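Local coordinates for protein nitrite oxidoreductase subunit A (Kuenenia stuttgartiensis, PDB 7B04) that belongs to the molybdopterin oxidoreductase family, resembles the NarG subunit, and binds a molybdenum atom, two MD1 ligands and an iron/sulfur cluster (SF4), at residues Ile875-Glu880 against Arg888-Ser893; Tyr856-Ile861 against Thr900-Trp905; Leu246-Ala251 against Asp751-Asp756. All coordinates share one frame; numbering follows the deposited sequence.

In the fold
Interactions 1 and 2 are neighbours, with centres 9 Å apart, and both reach the small mixed sheet in which strands 860-862 and 890-892 pair. Backbone bonds between Ile-861 and both Ile-890 and Lys-892 join them directly. Each is partly buried and largely polar: interaction 1 relies on an arginine among backbone carbonyls and an exposed salt bridge, interaction 2 on a threonine hydroxyl, beside an asparagine that caps its own helix. Interaction 3 stands apart, about 37 Å from interaction 1 and 36 Å from interaction 2 by nearest atoms. It is a buried contact between helices 238-254 and 753-757, and its chemistry is apolar across the interface, with its ion pair confined to one segment.

Interaction 1 of 3, residues Ile875-Glu880 against Arg888-Ser893; sequences IPENAE and RNIKKS
Arg-888 reaches into the type I turn formed by Pro-876 to Ala-879 and meets its backbone with the flat end of the side chain. With CG anti to the backbone N (chi1 -168°) and a bend at chi3, the chain swings its guanidinium in among the turn carbonyls. NE donates to Pro-876 O at 3.1 Å, and NH2 to Ala-879 O at 2.9 Å; both bonds are bent and count as weak. Their combined effect is to set two nitrogens of one group against two carbonyls of the turn. Ala-879 O lies at the guanidinium edge, whereas Glu-877 CA stands 3.7 Å above the plane, displaced toward the rim of one face. Pro-876 O has a second donor, Ala-879 N at 3.2 Å, which closes the turn itself.

The outer half of the contact is built by Glu-877. Its CG stays beside the backbone N (chi1 -63°) and the chain is extended beyond it, carrying the carboxylate toward 888-893. There Lys-892, bent at both chi3 and chi4, comes from the opposite direction and forms a salt bridge, NZ to Glu-877 OE2 at 3.2 Å. The amine meets the syn side of that oxygen, 19° out of the carboxylate plane. Ile-890 crosses Glu-877 at about a right angle, with CD1 3.9 Å from Glu-877 CG, so methyl and methylene groups pack alongside the ion pair. Exposure of Glu-877 places this bridge near solvent, while Arg-888 and Ile-875 are buried.

Helix 882-887 links the two segments and packs on Ile-875 through Val-887 and on Ala-879 through Asp-884. Beyond it, strand 890-892 forms one edge of a three-stranded sheet, bonded to strand 860-862 through Ile-861, and Ser-893 N-caps helix 894-897.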
loop_
_atom_site.group_PDB
_atom_site.type_symbol
_atom_site.label_atom_id
_atom_site.label_comp_id
_atom_site.label_asym_id
_atom_site.label_seq_id
_atom_site.Cartn_x
_atom_site.Cartn_y
_atom_site.Cartn_z
ATOM N N ILE B 875 -36.214 -10.688 -26.656
ATOM C CA ILE B 875 -35.946 -9.395 -26.032
ATOM C C ILE B 875 -35.365 -8.473 -27.099
ATOM O O ILE B 875 -34.365 -8.838 -27.735
ATOM C CB ILE B 875 -34.995 -9.533 -24.835
ATOM C CG1 ILE B 875 -35.708 -10.240 -23.680
ATOM C CG2 ILE B 875 -34.476 -8.174 -24.399
ATOM C CD1 ILE B 875 -34.795 -10.638 -22.554
ATOM N N PRO B 876 -35.950 -7.302 -27.333
ATOM C CA PRO B 876 -35.472 -6.444 -28.418
ATOM C C PRO B 876 -34.103 -5.860 -28.115
ATOM O O PRO B 876 -33.651 -5.802 -26.970
ATOM C CB PRO B 876 -36.534 -5.342 -28.489
ATOM C CG PRO B 876 -37.067 -5.262 -27.098
ATOM C CD PRO B 876 -37.043 -6.675 -26.570
ATOM N N GLU B 877 -33.435 -5.428 -29.185
ATOM C CA GLU B 877 -32.114 -4.836 -29.040
ATOM C C GLU B 877 -32.185 -3.429 -28.462
ATOM O O GLU B 877 -31.140 -2.862 -28.121
ATOM C CB GLU B 877 -31.390 -4.841 -30.389
ATOM C CG GLU B 877 -31.132 -6.245 -30.930
ATOM C CD GLU B 877 -30.376 -6.255 -32.246
ATOM O OE1 GLU B 877 -30.102 -5.164 -32.790
ATOM O OE2 GLU B 877 -30.054 -7.358 -32.739
ATOM N N ASN B 878 -33.386 -2.855 -28.347
ATOM C CA ASN B 878 -33.575 -1.570 -27.687
ATOM C C ASN B 878 -33.567 -1.677 -26.170
ATOM O O ASN B 878 -33.524 -0.639 -25.501
ATOM C CB ASN B 878 -34.905 -0.932 -28.100
ATOM C CG ASN B 878 -35.132 -0.946 -29.594
ATOM O OD1 ASN B 878 -34.187 -0.973 -30.380
ATOM N ND2 ASN B 878 -36.398 -0.919 -29.995
ATOM N N ALA B 879 -33.622 -2.889 -25.619
ATOM C CA ALA B 879 -33.833 -3.059 -24.186
ATOM C C ALA B 879 -32.751 -2.346 -23.389
ATOM O O ALA B 879 -31.556 -2.599 -23.573
ATOM C CB ALA B 879 -33.870 -4.544 -23.830
ATOM N N GLU B 880 -33.180 -1.451 -22.498
ATOM C CA GLU B 880 -32.274 -0.692 -21.651
ATOM C C GLU B 880 -32.316 -1.125 -20.196
ATOM O O GLU B 880 -31.410 -0.770 -19.436
ATOM C CB GLU B 880 -32.592 0.807 -21.745
ATOM C CG GLU B 880 -32.466 1.364 -23.154
ATOM C CD GLU B 880 -32.693 2.860 -23.220
ATOM O OE1 GLU B 880 -32.965 3.470 -22.164
ATOM O OE2 GLU B 880 -32.600 3.426 -24.330
ATOM N N ARG B 888 -30.197 -11.201 -22.713
ATOM C CA ARG B 888 -30.324 -11.106 -24.168
ATOM C C ARG B 888 -29.157 -11.844 -24.813
ATOM O O ARG B 888 -28.051 -11.309 -24.926
ATOM C CB ARG B 888 -30.373 -9.652 -24.627
ATOM C CG ARG B 888 -30.803 -9.522 -26.083
ATOM C CD ARG B 888 -30.415 -8.196 -26.720
ATOM N NE ARG B 888 -31.012 -7.038 -26.066
ATOM C CZ ARG B 888 -30.315 -6.009 -25.595
ATOM N NH1 ARG B 888 -28.993 -5.993 -25.705
ATOM N NH2 ARG B 888 -30.939 -4.992 -25.019
ATOM N N ASN B 889 -29.403 -13.084 -25.239
ATOM C CA ASN B 889 -28.385 -13.918 -25.878
ATOM C C ASN B 889 -28.630 -13.920 -27.386
ATOM O O ASN B 889 -29.257 -14.819 -27.943
ATOM C CB ASN B 889 -28.413 -15.329 -25.298
ATOM C CG ASN B 889 -28.073 -15.359 -23.822
ATOM O OD1 ASN B 889 -27.131 -14.705 -23.377
ATOM N ND2 ASN B 889 -28.845 -16.117 -23.052
ATOM N N ILE B 890 -28.119 -12.887 -28.051
ATOM C CA ILE B 890 -28.282 -12.716 -29.491
ATOM C C ILE B 890 -26.936 -12.940 -30.169
ATOM O O ILE B 890 -25.948 -12.266 -29.847
ATOM C CB ILE B 890 -28.853 -11.334 -29.841
ATOM C CG1 ILE B 890 -30.343 -11.282 -29.502
ATOM C CG2 ILE B 890 -28.632 -11.022 -31.312
ATOM C CD1 ILE B 890 -30.990 -9.953 -29.795
ATOM N N LYS B 891 -26.900 -13.884 -31.104
ATOM C CA LYS B 891 -25.706 -14.116 -31.902
ATOM C C LYS B 891 -25.638 -13.098 -33.035
ATOM O O LYS B 891 -26.652 -12.778 -33.663
ATOM C CB LYS B 891 -25.709 -15.539 -32.464
ATOM C CG LYS B 891 -24.482 -15.906 -33.277
ATOM C CD LYS B 891 -24.447 -17.395 -33.585
ATOM C CE LYS B 891 -25.518 -17.781 -34.595
ATOM N NZ LYS B 891 -25.444 -19.223 -34.965
ATOM N N LYS B 892 -24.435 -12.585 -33.288
ATOM C CA LYS B 892 -24.237 -11.542 -34.285
ATOM C C LYS B 892 -22.785 -11.574 -34.738
ATOM O O LYS B 892 -21.889 -11.830 -33.933
ATOM C CB LYS B 892 -24.604 -10.164 -33.722
ATOM C CG LYS B 892 -24.786 -9.084 -34.776
ATOM C CD LYS B 892 -25.241 -7.775 -34.146
ATOM C CE LYS B 892 -26.678 -7.862 -33.654
ATOM N NZ LYS B 892 -27.653 -7.922 -34.777
ATOM N N SER B 893 -22.558 -11.313 -36.021
ATOM C CA SER B 893 -21.196 -11.324 -36.538
ATOM C C SER B 893 -20.437 -10.087 -36.074
ATOM O O SER B 893 -21.024 -9.072 -35.694
ATOM C CB SER B 893 -21.197 -11.384 -38.067
ATOM O OG SER B 893 -21.576 -10.139 -38.627
#

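Interaction 2 of 3, residues Tyr856-Ile861 against Thr900-Trp905; sequences YLPNAI and TKNFLW
Tyr-856 and Lys-901 mark the closest passage of the two backbones, their CA atoms 4.3 Å apart. From there the chains part: 856-861 enters a type II turn from Leu-857 to Ala-860, with Asn-859 in a left-handed helical conformation, and runs on into strand 860-862, while 900-905 proceeds through Asn-902 into helix 903-906. No backbone-to-backbone hydrogen bond joins the segments. Their single direct hydrogen bond uses a side chain instead, Leu-857 N donating to Thr-900 OG1 at 2.8 Å with an N-H...O angle of 153°.

The hydroxyl owes this position to chi1 of Thr-900 (66°), which sets OG1 between the backbone N and the carbonyl carbon. OG1 also bonds to Thr-897 O, at the end of helix 894-897, so the hydroxyl has two partners and joins the Leu-857 turn to that helix end. Tyr-856 crosses Thr-900 at about a right angle and meets it through CB, 3.0 Å from Thr-900 OG1, which lies near the plane at the ring edge. Leu-857 CB packs on Thr-900 CB at 3.8 Å.

Asn-902 works farther along the contact. Its CG is anti to the backbone N (chi1 -173°), which carries the amide across Pro-858, OD1 lying 3.8 Å from Pro-858 CG. That oxygen also accepts from Leu-904 N at 3.3 Å; the donor sits above the carbonyl plane rather than on a lone pair. ND2 bonds to Thr-854 O, so the two ends of the amide hold different parts of the chain and probably limit its rotation.

The OD1 bond to Leu-904 N is an asparagine N-cap on the weakly bonded helix 903-906. Through ND2 and a backbone bond to Pro-855, Asn-902 holds this capped start beside the loop entering strand 860-862, with the Tyr-856 side chain about 13 Å from a bound MD1.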
loop_
_atom_site.group_PDB
_atom_site.type_symbol
_atom_site.label_atom_id
_atom_site.label_comp_id
_atom_site.label_asym_id
_atom_site.label_seq_id
_atom_site.Cartn_x
_atom_site.Cartn_y
_atom_site.Cartn_z
ATOM N N TYR B 856 -20.713 -1.125 -27.990
ATOM C CA TYR B 856 -21.624 -1.784 -28.914
ATOM C C TYR B 856 -22.807 -2.393 -28.156
ATOM O O TYR B 856 -23.014 -2.125 -26.966
ATOM C CB TYR B 856 -20.858 -2.798 -29.763
ATOM C CG TYR B 856 -19.605 -2.202 -30.367
ATOM C CD1 TYR B 856 -18.364 -2.410 -29.782
ATOM C CD2 TYR B 856 -19.668 -1.398 -31.502
ATOM C CE1 TYR B 856 -17.219 -1.857 -30.321
ATOM C CE2 TYR B 856 -18.525 -0.839 -32.047
ATOM C CZ TYR B 856 -17.302 -1.073 -31.449
ATOM O OH TYR B 856 -16.152 -0.528 -31.972
ATOM N N LEU B 857 -23.598 -3.200 -28.865
ATOM C CA LEU B 857 -24.791 -3.807 -28.294
ATOM C C LEU B 857 -24.455 -4.574 -27.016
ATOM O O LEU B 857 -23.549 -5.420 -27.024
ATOM C CB LEU B 857 -25.435 -4.762 -29.299
ATOM C CG LEU B 857 -26.804 -5.324 -28.905
ATOM C CD1 LEU B 857 -27.871 -4.249 -29.021
ATOM C CD2 LEU B 857 -27.165 -6.549 -29.737
ATOM N N PRO B 858 -25.149 -4.305 -25.912
ATOM C CA PRO B 858 -24.851 -5.002 -24.655
ATOM C C PRO B 858 -25.097 -6.499 -24.765
ATOM O O PRO B 858 -26.125 -6.941 -25.287
ATOM C CB PRO B 858 -25.809 -4.346 -23.656
ATOM C CG PRO B 858 -26.120 -3.012 -24.248
ATOM C CD PRO B 858 -26.146 -3.239 -25.728
ATOM N N ASN B 859 -24.133 -7.280 -24.276
ATOM C CA ASN B 859 -24.274 -8.728 -24.134
ATOM C C ASN B 859 -24.481 -9.421 -25.479
ATOM O O ASN B 859 -25.174 -10.438 -25.564
ATOM C CB ASN B 859 -25.404 -9.083 -23.165
ATOM C CG ASN B 859 -25.188 -10.419 -22.492
ATOM O OD1 ASN B 859 -24.207 -11.107 -22.764
ATOM N ND2 ASN B 859 -26.102 -10.793 -21.606
ATOM N N ALA B 860 -23.883 -8.885 -26.537
ATOM C CA ALA B 860 -24.004 -9.496 -27.853
ATOM C C ALA B 860 -22.985 -10.616 -28.011
ATOM O O ALA B 860 -21.852 -10.519 -27.533
ATOM C CB ALA B 860 -23.812 -8.449 -28.949
ATOM N N ILE B 861 -23.393 -11.683 -28.693
ATOM C CA ILE B 861 -22.521 -12.823 -28.953
ATOM C C ILE B 861 -21.881 -12.618 -30.320
ATOM O O ILE B 861 -22.560 -12.671 -31.347
ATOM C CB ILE B 861 -23.287 -14.149 -28.893
ATOM C CG1 ILE B 861 -23.980 -14.304 -27.539
ATOM C CG2 ILE B 861 -22.346 -15.316 -29.155
ATOM C CD1 ILE B 861 -24.952 -15.459 -27.476
ATOM N N THR B 900 -23.335 -1.539 -34.243
ATOM C CA THR B 900 -24.349 -1.419 -33.203
ATOM C C THR B 900 -24.020 -0.217 -32.317
ATOM O O THR B 900 -23.101 0.555 -32.603
ATOM C CB THR B 900 -24.446 -2.715 -32.402
ATOM O OG1 THR B 900 -23.231 -2.916 -31.672
ATOM C CG2 THR B 900 -24.665 -3.894 -33.331
ATOM N N LYS B 901 -24.703 -0.101 -31.176
ATOM C CA LYS B 901 -24.575 1.071 -30.311
ATOM C C LYS B 901 -25.122 0.818 -28.912
ATOM O O LYS B 901 -26.290 0.444 -28.752
ATOM C CB LYS B 901 -25.348 2.276 -30.883
ATOM C CG LYS B 901 -24.833 2.911 -32.170
ATOM C CD LYS B 901 -23.540 3.667 -31.948
ATOM C CE LYS B 901 -22.902 4.061 -33.271
ATOM N NZ LYS B 901 -22.237 2.902 -33.931
ATOM N N ASN B 902 -24.289 1.020 -27.895
ATOM C CA ASN B 902 -24.780 1.019 -26.525
ATOM C C ASN B 902 -25.492 2.337 -26.255
ATOM O O ASN B 902 -25.002 3.409 -26.625
ATOM C CB ASN B 902 -23.629 0.825 -25.538
ATOM C CG ASN B 902 -24.104 0.635 -24.102
ATOM O OD1 ASN B 902 -25.296 0.719 -23.808
ATOM N ND2 ASN B 902 -23.161 0.388 -23.199
ATOM N N PHE B 903 -26.668 2.262 -25.629
ATOM C CA PHE B 903 -27.422 3.487 -25.394
ATOM C C PHE B 903 -26.681 4.413 -24.436
ATOM O O PHE B 903 -26.627 5.626 -24.662
ATOM C CB PHE B 903 -28.832 3.167 -24.886
ATOM C CG PHE B 903 -28.875 2.543 -23.518
ATOM C CD1 PHE B 903 -28.649 1.188 -23.351
ATOM C CD2 PHE B 903 -29.181 3.310 -22.405
ATOM C CE1 PHE B 903 -28.702 0.611 -22.095
ATOM C CE2 PHE B 903 -29.240 2.738 -21.147
ATOM C CZ PHE B 903 -28.997 1.387 -20.992
ATOM N N LEU B 904 -26.077 3.858 -23.383
ATOM C CA LEU B 904 -25.331 4.682 -22.435
ATOM C C LEU B 904 -24.125 5.345 -23.093
ATOM O O LEU B 904 -23.814 6.507 -22.807
ATOM C CB LEU B 904 -24.885 3.834 -21.246
ATOM C CG LEU B 904 -25.987 3.416 -20.274
ATOM C CD1 LEU B 904 -25.509 2.298 -19.370
ATOM C CD2 LEU B 904 -26.457 4.607 -19.454
ATOM N N TRP B 905 -23.432 4.618 -23.974
ATOM C CA TRP B 905 -22.224 5.151 -24.599
ATOM C C TRP B 905 -22.509 6.384 -25.447
ATOM O O TRP B 905 -21.657 7.273 -25.549
ATOM C CB TRP B 905 -21.565 4.064 -25.453
ATOM C CG TRP B 905 -20.168 4.386 -25.889
ATOM C CD1 TRP B 905 -19.798 5.117 -26.981
ATOM C CD2 TRP B 905 -18.953 3.971 -25.254
ATOM N NE1 TRP B 905 -18.429 5.191 -27.058
ATOM C CE2 TRP B 905 -17.887 4.496 -26.010
ATOM C CE3 TRP B 905 -18.663 3.212 -24.117
ATOM C CZ2 TRP B 905 -16.553 4.285 -25.666
ATOM C CZ3 TRP B 905 -17.339 3.004 -23.778
ATOM C CH2 TRP B 905 -16.300 3.539 -24.549
#

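Interaction 3 of 3, residues Leu246-Ala251 against Asp751-Asp756; sequences LAIVDA and DKRFED
Helix 238-254 packs against the first turn of helix 753-757 chiefly by fitting Ile-248 and Val-249 round the ring of Phe-754. The Ile-248 CD1 methyl lies 4.1 Å from the ring centroid and 2° off the normal, a CH-pi contact centred over one face. With CG1 beside the backbone N (chi1 -58°), Ile-248 directs this branch over the face while CG2 approaches Phe-754 CE2 at 3.4 Å. Val-249 arrives at the ring edge instead, its CG2 near the ring plane and 3.4 Å from Phe-754 CZ. Two neighbouring positions of one helix thus meet one aromatic group at its face and its rim. Leu-745 of helix 734-749 also touches Phe-754, making this a junction of three helices.

Asp-751 precedes the turn leading into helix 753-757, and its OD2 accepts a weak capping bond from Arg-753 N. Arg-753 grips the same carboxylate side-on: NE donates to Asp-751 OD2 at 2.8 Å, nearly straight at 176°, and NH2 to Asp-751 OD1 at 2.8 Å. Both acceptors lie close to the guanidinium plane, so the paired bonds keep the two flat groups nearly coplanar. Ile-248 CG2 lies against this ion pair, 3.9 Å from Asp-751 OD2, and CD1 meets the base of the arginine chain, 3.8 Å from Arg-753 CB. Asp-751 OD1 has a further bond to His-252 NE2, from the next turn of helix 238-254.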
loop_
_atom_site.group_PDB
_atom_site.type_symbol
_atom_site.label_atom_id
_atom_site.label_comp_id
_atom_site.label_asym_id
_atom_site.label_seq_id
_atom_site.Cartn_x
_atom_site.Cartn_y
_atom_site.Cartn_z
ATOM N N LEU B 246 -28.392 -21.590 15.584
ATOM C CA LEU B 246 -29.722 -20.993 15.557
ATOM C C LEU B 246 -30.820 -22.002 15.260
ATOM O O LEU B 246 -32.001 -21.654 15.372
ATOM C CB LEU B 246 -29.769 -19.861 14.534
ATOM C CG LEU B 246 -28.950 -18.632 14.922
ATOM C CD1 LEU B 246 -28.966 -17.636 13.793
ATOM C CD2 LEU B 246 -29.487 -18.005 16.197
ATOM N N ALA B 247 -30.465 -23.230 14.870
ATOM C CA ALA B 247 -31.468 -24.279 14.745
ATOM C C ALA B 247 -32.200 -24.505 16.061
ATOM O O ALA B 247 -33.391 -24.836 16.058
ATOM C CB ALA B 247 -30.818 -25.575 14.261
ATOM N N ILE B 248 -31.505 -24.342 17.192
ATOM C CA ILE B 248 -32.162 -24.462 18.493
ATOM C C ILE B 248 -33.243 -23.401 18.643
ATOM O O ILE B 248 -34.354 -23.682 19.106
ATOM C CB ILE B 248 -31.134 -24.366 19.634
ATOM C CG1 ILE B 248 -30.056 -25.438 19.498
ATOM C CG2 ILE B 248 -31.828 -24.504 20.979
ATOM C CD1 ILE B 248 -28.928 -25.272 20.498
ATOM N N VAL B 249 -32.929 -22.157 18.266
ATOM C CA VAL B 249 -33.915 -21.084 18.364
ATOM C C VAL B 249 -35.117 -21.391 17.483
ATOM O O VAL B 249 -36.264 -21.106 17.847
ATOM C CB VAL B 249 -33.280 -19.728 17.999
ATOM C CG1 VAL B 249 -34.103 -18.585 18.576
ATOM C CG2 VAL B 249 -31.847 -19.659 18.493
ATOM N N ASP B 250 -34.873 -21.983 16.312
ATOM C CA ASP B 250 -35.972 -22.400 15.450
ATOM C C ASP B 250 -36.819 -23.468 16.129
ATOM O O ASP B 250 -38.049 -23.469 16.002
ATOM C CB ASP B 250 -35.425 -22.908 14.117
ATOM C CG ASP B 250 -36.517 -23.199 13.112
ATOM O OD1 ASP B 250 -37.105 -22.235 12.577
ATOM O OD2 ASP B 250 -36.787 -24.390 12.852
ATOM N N ALA B 251 -36.176 -24.391 16.847
ATOM C CA ALA B 251 -36.918 -25.391 17.608
ATOM C C ALA B 251 -37.794 -24.736 18.670
ATOM O O ALA B 251 -38.921 -25.182 18.915
ATOM C CB ALA B 251 -35.952 -26.389 18.246
ATOM N N ASP B 751 -32.000 -22.727 27.815
ATOM C CA ASP B 751 -31.426 -23.852 27.094
ATOM C C ASP B 751 -29.935 -23.907 27.379
ATOM O O ASP B 751 -29.240 -22.893 27.271
ATOM C CB ASP B 751 -31.678 -23.727 25.587
ATOM C CG ASP B 751 -31.868 -25.071 24.913
ATOM O OD1 ASP B 751 -33.031 -25.475 24.702
ATOM O OD2 ASP B 751 -30.853 -25.721 24.590
ATOM N N LYS B 752 -29.450 -25.092 27.739
ATOM C CA LYS B 752 -28.036 -25.292 28.022
ATOM C C LYS B 752 -27.261 -25.673 26.770
ATOM O O LYS B 752 -26.054 -25.414 26.692
ATOM C CB LYS B 752 -27.854 -26.364 29.102
ATOM N N ARG B 753 -27.915 -26.360 25.829
ATOM C CA ARG B 753 -27.290 -26.751 24.568
ATOM C C ARG B 753 -26.621 -25.596 23.823
ATOM O O ARG B 753 -25.788 -25.852 22.947
ATOM C CB ARG B 753 -28.337 -27.389 23.653
ATOM C CG ARG B 753 -28.968 -28.644 24.223
ATOM C CD ARG B 753 -30.127 -29.130 23.367
ATOM N NE ARG B 753 -31.252 -28.200 23.357
ATOM C CZ ARG B 753 -32.416 -28.450 22.767
ATOM N NH1 ARG B 753 -32.610 -29.604 22.146
ATOM N NH2 ARG B 753 -33.389 -27.550 22.804
ATOM N N PHE B 754 -26.944 -24.339 24.139
ATOM C CA PHE B 754 -26.232 -23.230 23.508
ATOM C C PHE B 754 -24.794 -23.146 23.998
ATOM O O PHE B 754 -23.859 -23.037 23.195
ATOM C CB PHE B 754 -26.959 -21.908 23.760
ATOM C CG PHE B 754 -28.112 -21.664 22.832
ATOM C CD1 PHE B 754 -27.902 -21.192 21.545
ATOM C CD2 PHE B 754 -29.409 -21.900 23.250
ATOM C CE1 PHE B 754 -28.968 -20.967 20.695
ATOM C CE2 PHE B 754 -30.475 -21.671 22.408
ATOM C CZ PHE B 754 -30.254 -21.207 21.129
ATOM N N GLU B 755 -24.597 -23.192 25.315
ATOM C CA GLU B 755 -23.249 -23.112 25.859
ATOM C C GLU B 755 -22.433 -24.364 25.561
ATOM O O GLU B 755 -21.199 -24.295 25.556
ATOM C CB GLU B 755 -23.314 -22.835 27.361
ATOM C CG GLU B 755 -23.241 -21.346 27.679
ATOM C CD GLU B 755 -23.189 -21.044 29.161
ATOM O OE1 GLU B 755 -24.086 -21.502 29.899
ATOM O OE2 GLU B 755 -22.249 -20.341 29.588
ATOM N N ASP B 756 -23.090 -25.502 25.323
ATOM C CA ASP B 756 -22.361 -26.718 24.972
ATOM C C ASP B 756 -21.662 -26.573 23.626
ATOM O O ASP B 756 -20.541 -27.062 23.447
ATOM C CB ASP B 756 -23.307 -27.918 24.968
ATOM C CG ASP B 756 -23.926 -28.171 26.329
ATOM O OD1 ASP B 756 -23.388 -27.654 27.330
ATOM O OD2 ASP B 756 -24.946 -28.892 26.398
#